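Local coordinates for protein HpuA (PDB 5EC6) that is an outer-membrane lipoprotein receptor that binds haemoglobin, probably so that the bacterium can obtain iron from it, at residues L19-T24 and K79-G84; P27-D32 and F52-P57. One frame throughout, in Å; residues are numbered along the deposited sequence.

Interaction 1. Residues L19-T24 and K79-G84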
ATOM      1  N   LEU A  19      17.137  13.351   2.209  1.00 23.77           N
ATOM      2  CA  LEU A  19      16.040  13.834   1.416  1.00 23.60           C
ATOM      3  C   LEU A  19      15.497  15.162   1.956  1.00 22.93           C
ATOM      4  O   LEU A  19      15.096  15.264   3.118  1.00 23.17           O
ATOM      5  CB  LEU A  19      14.927  12.776   1.406  1.00 21.79           C
ATOM      6  CG  LEU A  19      13.715  13.072   0.510  1.00 22.85           C
ATOM      7  CD1 LEU A  19      14.080  13.103  -0.958  1.00 22.81           C
ATOM      8  CD2 LEU A  19      12.599  12.072   0.779  1.00 22.19           C
ATOM      9  N   ARG A  20      15.482  16.178   1.105  1.00 23.73           N
ATOM     10  CA  ARG A  20      14.902  17.450   1.451  1.00 24.79           C
ATOM     11  C   ARG A  20      13.408  17.551   1.172  1.00 23.20           C
ATOM     12  O   ARG A  20      12.920  17.105   0.120  1.00 24.89           O
ATOM     13  CB  ARG A  20      15.642  18.597   0.735  1.00 27.70           C
ATOM     14  CG  ARG A  20      17.103  18.719   1.188  1.00 32.90           C
ATOM     15  CD  ARG A  20      17.849  19.878   0.493  1.00 40.05           C
ATOM     16  NE  ARG A  20      17.594  19.897  -0.947  1.00 49.39           N
ATOM     17  CZ  ARG A  20      18.136  19.077  -1.857  1.00 54.81           C
ATOM     18  NH1 ARG A  20      19.036  18.154  -1.529  1.00 61.94           N
ATOM     19  NH2 ARG A  20      17.787  19.198  -3.131  1.00 62.07           N
ATOM     20  N   ALA A  21      12.729  18.234   2.069  1.00 23.93           N
ATOM     21  CA  ALA A  21      11.295  18.459   1.931  1.00 22.39           C
ATOM     22  C   ALA A  21      10.962  19.258   0.698  1.00 27.33           C
ATOM     23  O   ALA A  21      11.725  20.156   0.274  1.00 25.22           O
ATOM     24  CB  ALA A  21      10.747  19.141   3.132  1.00 23.27           C
ATOM     25  N   VAL A  22       9.794  18.970   0.140  1.00 22.72           N
ATOM     26  CA  VAL A  22       9.272  19.772  -0.967  1.00 23.86           C
ATOM     27  C   VAL A  22       8.632  21.057  -0.483  1.00 23.04           C
ATOM     28  O   VAL A  22       7.781  21.058   0.400  1.00 26.37           O
ATOM     29  CB  VAL A  22       8.255  18.925  -1.789  1.00 21.64           C
ATOM     30  CG1 VAL A  22       7.681  19.727  -2.952  1.00 23.04           C
ATOM     31  CG2 VAL A  22       8.930  17.671  -2.303  1.00 23.99           C
ATOM     32  N   ASP A  23       9.017  22.211  -1.056  1.00 25.64           N
ATOM     33  CA  ASP A  23       8.386  23.441  -0.606  1.00 26.04           C
ATOM     34  C   ASP A  23       7.135  23.687  -1.402  1.00 26.78           C
ATOM     35  O   ASP A  23       7.134  24.308  -2.472  1.00 27.72           O
ATOM     36  CB  ASP A  23       9.350  24.627  -0.715  1.00 31.08           C
ATOM     37  CG  ASP A  23       8.695  25.947  -0.406  1.00 33.50           C
ATOM     38  OD1 ASP A  23       7.550  26.027   0.124  1.00 31.96           O
ATOM     39  OD2 ASP A  23       9.365  26.939  -0.715  1.00 41.26           O
ATOM     40  N   THR A  24       6.019  23.227  -0.850  1.00 25.16           N
ATOM     41  CA  THR A  24       4.748  23.340  -1.516  1.00 25.83           C
ATOM     42  C   THR A  24       4.227  24.784  -1.585  1.00 26.12           C
ATOM     43  O   THR A  24       3.276  25.041  -2.287  1.00 26.07           O
ATOM     44  CB  THR A  24       3.694  22.453  -0.858  1.00 26.80           C
ATOM     45  OG1 THR A  24       3.435  22.962   0.452  1.00 28.89           O
ATOM     46  CG2 THR A  24       4.204  21.009  -0.775  1.00 26.50           C
ATOM     47  N   LYS A  79       5.798  18.344   7.007  1.00 21.07           N
ATOM     48  CA  LYS A  79       6.749  18.492   5.861  1.00 22.25           C
ATOM     49  C   LYS A  79       6.300  17.507   4.773  1.00 21.31           C
ATOM     50  O   LYS A  79       5.851  16.415   5.081  1.00 20.99           O
ATOM     51  CB  LYS A  79       8.179  18.208   6.244  1.00 24.12           C
ATOM     52  CG  LYS A  79       8.771  19.132   7.322  1.00 27.05           C
ATOM     53  CD  LYS A  79       8.880  20.539   6.805  1.00 33.36           C
ATOM     54  CE  LYS A  79       9.680  21.455   7.750  1.00 37.38           C
ATOM     55  NZ  LYS A  79       8.971  21.786   9.000  1.00 43.16           N
ATOM     56  N   TYR A  80       6.466  17.899   3.520  1.00 20.49           N
ATOM     57  CA  TYR A  80       6.126  17.069   2.365  1.00 20.88           C
ATOM     58  C   TYR A  80       7.350  16.462   1.701  1.00 20.54           C
ATOM     59  O   TYR A  80       8.401  17.109   1.567  1.00 22.77           O
ATOM     60  CB  TYR A  80       5.400  17.903   1.324  1.00 19.80           C
ATOM     61  CG  TYR A  80       4.012  18.368   1.662  1.00 19.86           C
ATOM     62  CD1 TYR A  80       3.798  19.557   2.360  1.00 20.39           C
ATOM     63  CD2 TYR A  80       2.907  17.658   1.264  1.00 18.24           C
ATOM     64  CE1 TYR A  80       2.534  19.979   2.652  1.00 20.02           C
ATOM     65  CE2 TYR A  80       1.645  18.094   1.523  1.00 19.76           C
ATOM     66  CZ  TYR A  80       1.448  19.277   2.206  1.00 20.10           C
ATOM     67  OH  TYR A  80       0.196  19.731   2.487  1.00 23.29           O
ATOM     68  N   TYR A  81       7.215  15.216   1.278  1.00 19.65           N
ATOM     69  CA  TYR A  81       8.294  14.454   0.654  1.00 19.31           C
ATOM     70  C   TYR A  81       7.856  13.743  -0.609  1.00 21.07           C
ATOM     71  O   TYR A  81       6.726  13.259  -0.702  1.00 19.55           O
ATOM     72  CB  TYR A  81       8.918  13.431   1.606  1.00 20.08           C
ATOM     73  CG  TYR A  81       9.533  14.110   2.827  1.00 19.68           C
ATOM     74  CD1 TYR A  81      10.825  14.681   2.747  1.00 22.30           C
ATOM     75  CD2 TYR A  81       8.797  14.296   3.987  1.00 20.74           C
ATOM     76  CE1 TYR A  81      11.344  15.378   3.832  1.00 20.96           C
ATOM     77  CE2 TYR A  81       9.326  14.990   5.092  1.00 19.70           C
ATOM     78  CZ  TYR A  81      10.583  15.542   4.991  1.00 21.58           C
ATOM     79  OH  TYR A  81      11.077  16.188   6.099  1.00 22.90           O
ATOM     80  N   ASP A  82       8.734  13.700  -1.608  1.00 20.96           N
ATOM     81  CA  ASP A  82       8.370  12.910  -2.777  0.61 22.52           C
ATOM     82  C   ASP A  82       8.734  11.453  -2.609  1.00 22.77           C
ATOM     83  O   ASP A  82       9.516  11.055  -1.743  1.00 23.41           O
ATOM     84  CB  ASP A  82       8.873  13.543  -4.091  0.61 26.16           C
ATOM     85  CG  ASP A  82      10.292  14.030  -4.013  0.61 29.48           C
ATOM     86  OD1 ASP A  82      11.062  13.467  -3.248  0.61 31.77           O
ATOM     87  OD2 ASP A  82      10.618  14.996  -4.739  0.61 35.76           O
ATOM     88  N   PHE A  83       8.096  10.629  -3.428  1.00 21.26           N
ATOM     89  CA  PHE A  83       8.462   9.248  -3.572  1.00 20.96           C
ATOM     90  C   PHE A  83       9.540   9.182  -4.653  1.00 25.61           C
ATOM     91  O   PHE A  83       9.295   9.563  -5.796  1.00 27.69           O
ATOM     92  CB  PHE A  83       7.256   8.422  -3.972  1.00 21.76           C
ATOM     93  CG  PHE A  83       6.170   8.404  -2.919  1.00 22.04           C
ATOM     94  CD1 PHE A  83       6.346   7.675  -1.752  1.00 22.48           C
ATOM     95  CD2 PHE A  83       4.976   9.147  -3.082  1.00 21.81           C
ATOM     96  CE1 PHE A  83       5.339   7.651  -0.754  1.00 22.05           C
ATOM     97  CE2 PHE A  83       3.993   9.118  -2.095  1.00 22.28           C
ATOM     98  CZ  PHE A  83       4.170   8.378  -0.945  1.00 21.45           C
ATOM     99  N   GLY A  84      10.722   8.752  -4.296  1.00 26.57           N
ATOM    100  CA  GLY A  84      11.780   8.730  -5.312  1.00 27.35           C
ATOM    101  C   GLY A  84      12.625   7.503  -5.240  1.00 28.22           C
ATOM    102  O   GLY A  84      12.213   6.459  -4.752  1.00 29.76           O
TER
HETATM  103  O   HOH W   1      11.217  15.214  -1.077  1.00 27.62           O
HETATM  104  O   HOH W   2       7.487  20.634   3.053  1.00 23.28           O
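The backbone N of V22 donates to the carbonyl oxygen of Y80, V22 N to Y80 O 2.7 Å, the one direct hydrogen bond between L19-T24 and K79-G84. It is fairly straight at the hydrogen (161°), although the donor lies tilted 32° from the carbonyl plane. The same oxygen receives a CA-H...O contact from the neighbouring residue, A21 CA to Y80 O 3.2 Å. Two waters fill in where the backbones stand too far apart to bond. One donates to R20 O and accepts from D82 N; the other donates to V22 O and accepts from Y80 N, so the direct bond is flanked by a bridge at each end.

Two tyrosine rings carry most of the apolar contact. T24 sets its methyl over a face of the Y80 ring, a CH-pi contact with T24 CG2 3.8 Å from the centroid of the Y80 ring and displaced toward the rim. With chi1 at 67°, T24 holds OG1 between its backbone N and carbonyl carbon, which turns CG2 onto the ring. Y81 is met obliquely: L19 CD2 comes within 3.7 Å of Y81 CD1, while the CA of A21 lies 3.6 Å from Y81 CE1. Beyond them, the phenol oxygen of Y81 is hydrogen-bonded to D111, whose other carboxylate oxygen takes the N-H of A21; one side chain thus ties both segments together.

The loop L19-T24 drapes over the short edge strand 80-81 at a steep angle to it. Beside that strand in the sheet, strand 65-74 shares a backbone hydrogen bond between Y73 and Y81 and offers L72 to V22 and T24, while Y81 also packs on M116 of strand 115-118.

Interaction 2. Residues P27-D32 and F52-P57; sequences PNIVAD and FTITKP
I29 and I54 lie side by side and point the same way from a non-hydrogen-bonded pair, with I29 CG2 4.0 Å from I54 CG1. Their torsions nearly match: chi1 is -62° in I29 and -64° in I54, which sets each CG1 beside its own backbone N and each CG2 anti to it. That arrangement also brings I29 CG2 to 3.7 Å from F52 CD2. In F52, CG likewise stands beside the backbone N, and this lays one side of the ring obliquely against A31: F52 CD2 comes to 3.6 Å from A31 CA, and F52 CE2 to 3.9 Å from A31 CB.

V30 and T53 occupy the other face as a hydrogen-bonded pair, V30 N to T53 O 3.0 Å and T53 N to V30 O 2.8 Å. T53 OG1, anti to its own carbonyl carbon, reaches V30 O through one water; T55 OG1 bonds T67 directly and reaches N28 O through another. D32 OD2 is bridged by a third water to the carbonyl oxygen of F52, while its other oxygen, OD1, bonds S34.

This is a short antiparallel strand pair, its axes 165° apart, whose side chains diverge at A31 and F52. Strand 29-31 forms the outer edge of a four-stranded antiparallel sheet.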
ATOM      1  N   PRO A  27       4.612  28.724  -6.114  1.00 25.98           N
ATOM      2  CA  PRO A  27       3.492  28.828  -7.029  1.00 26.67           C
ATOM      3  C   PRO A  27       3.467  27.730  -8.105  1.00 23.92           C
ATOM      4  O   PRO A  27       2.462  27.528  -8.743  1.00 28.16           O
ATOM      5  CB  PRO A  27       3.653  30.234  -7.648  1.00 29.63           C
ATOM      6  CG  PRO A  27       5.066  30.581  -7.444  1.00 29.73           C
ATOM      7  CD  PRO A  27       5.587  29.812  -6.272  1.00 30.02           C
ATOM      8  N   ASN A  28       4.575  27.007  -8.242  1.00 24.88           N
ATOM      9  CA  ASN A  28       4.636  25.920  -9.200  1.00 24.96           C
ATOM     10  C   ASN A  28       4.120  24.603  -8.625  1.00 23.04           C
ATOM     11  O   ASN A  28       4.013  23.629  -9.351  1.00 22.53           O
ATOM     12  CB  ASN A  28       6.063  25.724  -9.651  1.00 28.19           C
ATOM     13  CG  ASN A  28       6.488  26.807 -10.620  1.00 31.12           C
ATOM     14  OD1 ASN A  28       5.659  27.354 -11.341  1.00 35.91           O
ATOM     15  ND2 ASN A  28       7.740  27.108 -10.632  1.00 41.62           N
ATOM     16  N   ILE A  29       3.805  24.586  -7.329  1.00 23.21           N
ATOM     17  CA  ILE A  29       3.310  23.359  -6.686  1.00 23.43           C
ATOM     18  C   ILE A  29       1.972  23.711  -6.076  1.00 24.54           C
ATOM     19  O   ILE A  29       1.941  24.505  -5.141  1.00 29.08           O
ATOM     20  CB  ILE A  29       4.309  22.855  -5.649  1.00 23.68           C
ATOM     21  CG1 ILE A  29       5.625  22.496  -6.338  1.00 24.71           C
ATOM     22  CG2 ILE A  29       3.755  21.619  -4.896  1.00 26.00           C
ATOM     23  CD1 ILE A  29       6.736  22.122  -5.419  1.00 27.95           C
ATOM     24  N   VAL A  30       0.892  23.188  -6.644  1.00 22.08           N
ATOM     25  CA  VAL A  30      -0.460  23.567  -6.309  1.00 23.85           C
ATOM     26  C   VAL A  30      -1.290  22.364  -5.840  1.00 25.30           C
ATOM     27  O   VAL A  30      -1.422  21.355  -6.525  1.00 21.35           O
ATOM     28  CB  VAL A  30      -1.152  24.189  -7.505  1.00 26.20           C
ATOM     29  CG1 VAL A  30      -2.570  24.639  -7.184  1.00 28.94           C
ATOM     30  CG2 VAL A  30      -0.299  25.356  -8.035  1.00 28.52           C
ATOM     31  N   ALA A  31      -1.894  22.503  -4.660  1.00 25.71           N
ATOM     32  CA  ALA A  31      -2.680  21.428  -4.119  1.00 25.99           C
ATOM     33  C   ALA A  31      -3.867  21.180  -5.016  1.00 25.44           C
ATOM     34  O   ALA A  31      -4.514  22.117  -5.536  1.00 26.42           O
ATOM     35  CB  ALA A  31      -3.122  21.754  -2.688  1.00 29.16           C
ATOM     36  N   ASP A  32      -4.144  19.901  -5.251  1.00 23.90           N
ATOM     37  CA  ASP A  32      -5.202  19.488  -6.146  1.00 26.72           C
ATOM     38  C   ASP A  32      -6.444  19.175  -5.302  1.00 29.98           C
ATOM     39  O   ASP A  32      -6.451  18.207  -4.524  1.00 27.55           O
ATOM     40  CB  ASP A  32      -4.748  18.269  -6.967  1.00 28.27           C
ATOM     41  CG  ASP A  32      -5.694  17.928  -8.097  1.00 31.68           C
ATOM     42  OD1 ASP A  32      -6.882  18.297  -8.022  1.00 35.34           O
ATOM     43  OD2 ASP A  32      -5.263  17.237  -9.046  1.00 32.05           O
ATOM     44  N   PHE A  52      -1.116  16.841  -5.870  1.00 19.09           N
ATOM     45  CA  PHE A  52      -0.645  18.161  -6.294  1.00 20.03           C
ATOM     46  C   PHE A  52      -0.561  18.201  -7.820  1.00 21.71           C
ATOM     47  O   PHE A  52      -0.451  17.183  -8.494  1.00 20.75           O
ATOM     48  CB  PHE A  52       0.752  18.436  -5.718  1.00 18.97           C
ATOM     49  CG  PHE A  52       0.739  18.765  -4.267  1.00 20.04           C
ATOM     50  CD1 PHE A  52       0.775  17.730  -3.335  1.00 20.00           C
ATOM     51  CD2 PHE A  52       0.592  20.063  -3.842  1.00 21.45           C
ATOM     52  CE1 PHE A  52       0.756  18.008  -2.015  1.00 21.32           C
ATOM     53  CE2 PHE A  52       0.520  20.356  -2.494  1.00 24.26           C
ATOM     54  CZ  PHE A  52       0.612  19.324  -1.593  1.00 22.07           C
ATOM     55  N   THR A  53      -0.607  19.423  -8.335  1.00 20.38           N
ATOM     56  CA  THR A  53      -0.247  19.686  -9.733  1.00 20.46           C
ATOM     57  C   THR A  53       1.040  20.470  -9.706  1.00 19.93           C
ATOM     58  O   THR A  53       1.118  21.509  -9.066  1.00 20.91           O
ATOM     59  CB  THR A  53      -1.385  20.467 -10.400  1.00 22.20           C
ATOM     60  OG1 THR A  53      -2.580  19.672 -10.368  1.00 23.85           O
ATOM     61  CG2 THR A  53      -1.075  20.760 -11.880  1.00 23.96           C
ATOM     62  N   ILE A  54       2.077  19.917 -10.337  1.00 18.51           N
ATOM     63  CA  ILE A  54       3.416  20.408 -10.189  1.00 18.11           C
ATOM     64  C   ILE A  54       3.969  20.788 -11.572  1.00 20.59           C
ATOM     65  O   ILE A  54       3.968  19.960 -12.502  1.00 20.85           O
ATOM     66  CB  ILE A  54       4.292  19.404  -9.477  1.00 21.40           C
ATOM     67  CG1 ILE A  54       3.730  19.230  -8.052  1.00 20.19           C
ATOM     68  CG2 ILE A  54       5.731  19.850  -9.442  1.00 20.98           C
ATOM     69  CD1 ILE A  54       4.554  18.396  -7.144  1.00 21.00           C
ATOM     70  N   THR A  55       4.480  22.007 -11.638  1.00 19.13           N
ATOM     71  CA  THR A  55       5.086  22.542 -12.877  1.00 20.37           C
ATOM     72  C   THR A  55       6.576  22.658 -12.680  1.00 20.78           C
ATOM     73  O   THR A  55       7.065  23.166 -11.644  1.00 21.85           O
ATOM     74  CB  THR A  55       4.414  23.864 -13.236  1.00 19.65           C
ATOM     75  OG1 THR A  55       3.010  23.679 -13.433  1.00 22.57           O
ATOM     76  CG2 THR A  55       4.986  24.424 -14.548  1.00 22.14           C
ATOM     77  N   LYS A  56       7.335  22.154 -13.667  1.00 20.67           N
ATOM     78  CA  LYS A  56       8.790  22.105 -13.599  1.00 22.73           C
ATOM     79  C   LYS A  56       9.354  22.496 -14.966  1.00 22.22           C
ATOM     80  O   LYS A  56       8.734  22.228 -15.958  1.00 19.73           O
ATOM     81  CB  LYS A  56       9.326  20.687 -13.339  1.00 28.20           C
ATOM     82  CG  LYS A  56       8.698  19.971 -12.168  1.00 37.01           C
ATOM     83  CD  LYS A  56       9.319  18.599 -11.955  1.00 40.12           C
ATOM     84  CE  LYS A  56       9.138  18.146 -10.519  1.00 45.13           C
ATOM     85  NZ  LYS A  56       9.194  16.665 -10.430  1.00 50.36           N
ATOM     86  N   PRO A  57      10.549  23.090 -14.989  1.00 21.67           N
ATOM     87  CA  PRO A  57      11.125  23.420 -16.310  1.00 21.58           C
ATOM     88  C   PRO A  57      11.571  22.155 -17.042  1.00 19.74           C
ATOM     89  O   PRO A  57      12.055  21.211 -16.421  1.00 21.07           O
ATOM     90  CB  PRO A  57      12.357  24.256 -15.958  1.00 23.53           C
ATOM     91  CG  PRO A  57      12.672  23.912 -14.569  1.00 25.43           C
ATOM     92  CD  PRO A  57      11.378  23.584 -13.885  1.00 23.19           C
TER
HETATM   93  O   HOH W   3       1.336  23.582 -11.241  1.00 23.81           O
HETATM   94  O   HOH W   4      -3.923  21.449  -8.561  1.00 38.22           O
HETATM   95  O   HOH W   5      -2.952  15.684  -8.664  1.00 25.94           O

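How the interactions relate
The two contacts lie about 13 Å apart between centres, on the same side of the chain's centre, and belong to one small antiparallel sheet ordered 29-31, 48-57, 65-74, 80-81. Interaction 2 pairs the first two strands; interaction 1 lays the preceding loop against the last. In sequence, interaction 2 is nested within the loop that interaction 1 closes, so the chain runs L19-T24, P27-D32, F52-P57, K79-G84. The two meet directly: the rings of Y80 and F52 pack with planes roughly perpendicular, and V22 and T24 touch I29. The N-terminal segment thus packs against both outermost strands of the sheet, touching Y80 on one and I29 on the other.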